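Local coordinates for galactose mutarotase-like protein (Clostridium acetobutylicum, PDB 3OS7), which probably binds carbohydrate and may interconvert the anomers of an aldose, as aldose 1-epimerases of the galactose mutarotase family do, at residues I307-V312 with S319-L324. Numbering follows the deposited sequence.
Sequences INSPNV and SGFKTL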
ATOM      1  N   ILE A 307     -13.479   3.406  -1.105  1.00 11.92           N
ATOM      2  CA  ILE A 307     -13.603   2.887  -2.455  1.00 10.69           C
ATOM      3  C   ILE A 307     -14.630   3.742  -3.212  1.00 12.14           C
ATOM      4  O   ILE A 307     -15.668   4.089  -2.648  1.00 13.09           O
ATOM      5  CB  ILE A 307     -14.087   1.431  -2.455  1.00  9.82           C
ATOM      6  CG1 ILE A 307     -13.062   0.518  -1.787  1.00  9.64           C
ATOM      7  CG2 ILE A 307     -14.374   0.954  -3.919  1.00 11.06           C
ATOM      8  CD1 ILE A 307     -13.495  -0.971  -1.750  1.00 11.14           C
ATOM      9  N   ASN A 308     -14.323   4.089  -4.461  1.00 12.69           N
ATOM     10  CA  ASN A 308     -15.237   4.857  -5.342  1.00 11.83           C
ATOM     11  C   ASN A 308     -15.532   6.263  -4.779  1.00 12.35           C
ATOM     12  O   ASN A 308     -16.581   6.786  -5.034  1.00 12.17           O
ATOM     13  CB  ASN A 308     -16.536   4.059  -5.544  1.00 12.94           C
ATOM     14  CG  ASN A 308     -17.415   4.574  -6.709  1.00 13.39           C
ATOM     15  OD1 ASN A 308     -16.924   5.024  -7.738  1.00 14.44           O
ATOM     16  ND2 ASN A 308     -18.727   4.432  -6.551  1.00 11.45           N
ATOM     17  N   SER A 309     -14.604   6.831  -4.001  1.00 13.05           N
ATOM     18  CA  SER A 309     -14.834   8.084  -3.265  1.00 14.06           C
ATOM     19  C   SER A 309     -15.342   9.270  -4.121  1.00 14.34           C
ATOM     20  O   SER A 309     -16.165  10.034  -3.645  1.00 18.46           O
ATOM     21  CB  SER A 309     -13.580   8.533  -2.495  1.00 15.62           C
ATOM     22  OG  SER A 309     -12.521   8.959  -3.342  1.00 16.15           O
ATOM     23  N   PRO A 310     -14.882   9.425  -5.373  1.00 14.51           N
ATOM     24  CA  PRO A 310     -15.412  10.539  -6.152  1.00 16.33           C
ATOM     25  C   PRO A 310     -16.912  10.465  -6.442  1.00 17.93           C
ATOM     26  O   PRO A 310     -17.517  11.478  -6.778  1.00 20.07           O
ATOM     27  CB  PRO A 310     -14.618  10.448  -7.462  1.00 17.49           C
ATOM     28  CG  PRO A 310     -13.453   9.659  -7.141  1.00 19.29           C
ATOM     29  CD  PRO A 310     -13.880   8.684  -6.140  1.00 13.52           C
ATOM     30  N   ASN A 311     -17.513   9.282  -6.313  1.00 15.31           N
ATOM     31  CA  ASN A 311     -18.919   9.091  -6.658  1.00 16.38           C
ATOM     32  C   ASN A 311     -19.890   8.871  -5.493  1.00 17.23           C
ATOM     33  O   ASN A 311     -21.079   8.749  -5.737  1.00 20.54           O
ATOM     34  CB  ASN A 311     -19.042   7.887  -7.613  1.00 14.63           C
ATOM     35  CG  ASN A 311     -18.535   8.185  -9.016  1.00 16.36           C
ATOM     36  OD1 ASN A 311     -18.873   9.236  -9.604  1.00 14.84           O
ATOM     37  ND2 ASN A 311     -17.765   7.243  -9.586  1.00 14.78           N
ATOM     38  N   VAL A 312     -19.403   8.753  -4.255  1.00 15.64           N
ATOM     39  CA  VAL A 312     -20.277   8.389  -3.133  1.00 15.13           C
ATOM     40  C   VAL A 312     -21.063   9.634  -2.677  1.00 17.31           C
ATOM     41  O   VAL A 312     -20.632  10.767  -2.873  1.00 17.48           O
ATOM     42  CB  VAL A 312     -19.510   7.778  -1.935  1.00 13.24           C
ATOM     43  CG1 VAL A 312     -18.850   6.428  -2.308  1.00 13.79           C
ATOM     44  CG2 VAL A 312     -18.440   8.761  -1.385  1.00 17.46           C
ATOM     45  N   SER A 319     -15.892  10.734   3.286  1.00 13.93           N
ATOM     46  CA  SER A 319     -15.390   9.907   2.181  1.00 14.75           C
ATOM     47  C   SER A 319     -13.869   9.944   2.090  1.00 15.08           C
ATOM     48  O   SER A 319     -13.267   8.971   1.689  1.00 15.84           O
ATOM     49  CB  SER A 319     -15.995  10.333   0.845  1.00 17.38           C
ATOM     50  OG  SER A 319     -15.380  11.497   0.326  1.00 14.95           O
ATOM     51  N   GLY A 320     -13.269  11.084   2.427  1.00 13.24           N
ATOM     52  CA  GLY A 320     -11.837  11.307   2.288  1.00 14.35           C
ATOM     53  C   GLY A 320     -11.370  11.738   0.906  1.00 15.32           C
ATOM     54  O   GLY A 320     -10.151  11.910   0.675  1.00 16.77           O
ATOM     55  N   PHE A 321     -12.310  11.900  -0.040  1.00 14.97           N
ATOM     56  CA  PHE A 321     -11.971  12.371  -1.361  1.00 14.66           C
ATOM     57  C   PHE A 321     -11.393  13.768  -1.213  1.00 16.23           C
ATOM     58  O   PHE A 321     -11.904  14.571  -0.438  1.00 17.18           O
ATOM     59  CB  PHE A 321     -13.208  12.401  -2.239  1.00 15.11           C
ATOM     60  CG  PHE A 321     -12.948  12.907  -3.608  1.00 16.84           C
ATOM     61  CD1 PHE A 321     -12.123  12.212  -4.452  1.00 15.75           C
ATOM     62  CD2 PHE A 321     -13.506  14.106  -4.045  1.00 22.01           C
ATOM     63  CE1 PHE A 321     -11.862  12.694  -5.748  1.00 21.26           C
ATOM     64  CE2 PHE A 321     -13.274  14.564  -5.333  1.00 25.61           C
ATOM     65  CZ  PHE A 321     -12.451  13.842  -6.179  1.00 19.97           C
ATOM     66  N   LYS A 322     -10.322  14.030  -1.940  1.00 16.60           N
ATOM     67  CA  LYS A 322      -9.597  15.288  -1.870  1.00 18.87           C
ATOM     68  C   LYS A 322      -9.276  15.735  -3.285  1.00 19.36           C
ATOM     69  O   LYS A 322      -9.332  14.974  -4.256  1.00 17.19           O
ATOM     70  CB  LYS A 322      -8.279  15.116  -1.072  1.00 21.64           C
ATOM     71  CG  LYS A 322      -8.457  14.809   0.408  1.00 29.08           C
ATOM     72  CD  LYS A 322      -7.141  14.767   1.178  1.00 37.93           C
ATOM     73  CE  LYS A 322      -6.911  16.045   1.959  1.00 46.85           C
ATOM     74  NZ  LYS A 322      -6.974  17.255   1.104  1.00 49.55           N
ATOM     75  N   THR A 323      -8.951  17.007  -3.407  1.00 17.79           N
ATOM     76  CA  THR A 323      -8.384  17.486  -4.643  1.00 17.71           C
ATOM     77  C   THR A 323      -7.154  18.302  -4.284  1.00 18.80           C
ATOM     78  O   THR A 323      -7.016  18.778  -3.140  1.00 15.73           O
ATOM     79  CB  THR A 323      -9.379  18.334  -5.406  1.00 19.08           C
ATOM     80  OG1 THR A 323      -9.682  19.493  -4.639  1.00 26.26           O
ATOM     81  CG2 THR A 323     -10.663  17.553  -5.666  1.00 21.65           C
ATOM     82  N   LEU A 324      -6.239  18.419  -5.234  1.00 17.50           N
ATOM     83  CA  LEU A 324      -5.086  19.277  -5.092  1.00 16.59           C
ATOM     84  C   LEU A 324      -5.208  20.484  -6.029  1.00 17.83           C
ATOM     85  O   LEU A 324      -5.485  20.350  -7.211  1.00 16.57           O
ATOM     86  CB  LEU A 324      -3.809  18.514  -5.415  1.00 16.35           C
ATOM     87  CG  LEU A 324      -3.370  17.423  -4.449  1.00 21.17           C
ATOM     88  CD1 LEU A 324      -2.091  16.777  -4.983  1.00 19.12           C
ATOM     89  CD2 LEU A 324      -3.156  18.039  -3.081  1.00 21.65           C
TER
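P310 lies over one face of the F321 ring, its CA 4.1 Å from the ring centroid and 13° off the normal, a CH-pi contact. The pyrrolidine ring lies roughly flat over the phenyl ring, although the two side chains cross at about a right angle, and P310 CG comes down on the rim at F321 CE1, 3.7 Å away. Nearer the backbone, S309 OG approaches obliquely, 3.5 Å from F321 CD1, while its hydrogen-bonding partner is the hydroxyl of S305. V312 CG2 packs against S319 CB at 3.7 Å, at the end of the short helix 316-319.

With CG anti to the backbone N (chi1 179°), the F321 side chain reaches across to S309 and P310; P179 and R316 also touch it. The backbone N of F321 donates almost straight (169°) to S319 OG, 3.1 Å away, closing an ST turn around G320, where phi is positive. On the other segment, N311 ND2 donates to N308 OD1 at 3.0 Å; N308 OD1 also accepts from D84 N and N311 ND2 donates to T87 O, which ties the turn to strand 82-90.

This local packing of the aldose 1-epimerase fold seats the turn after strand 297-303 against the ST turn leading into strand 322-324, which pairs antiparallel with strand 178-189.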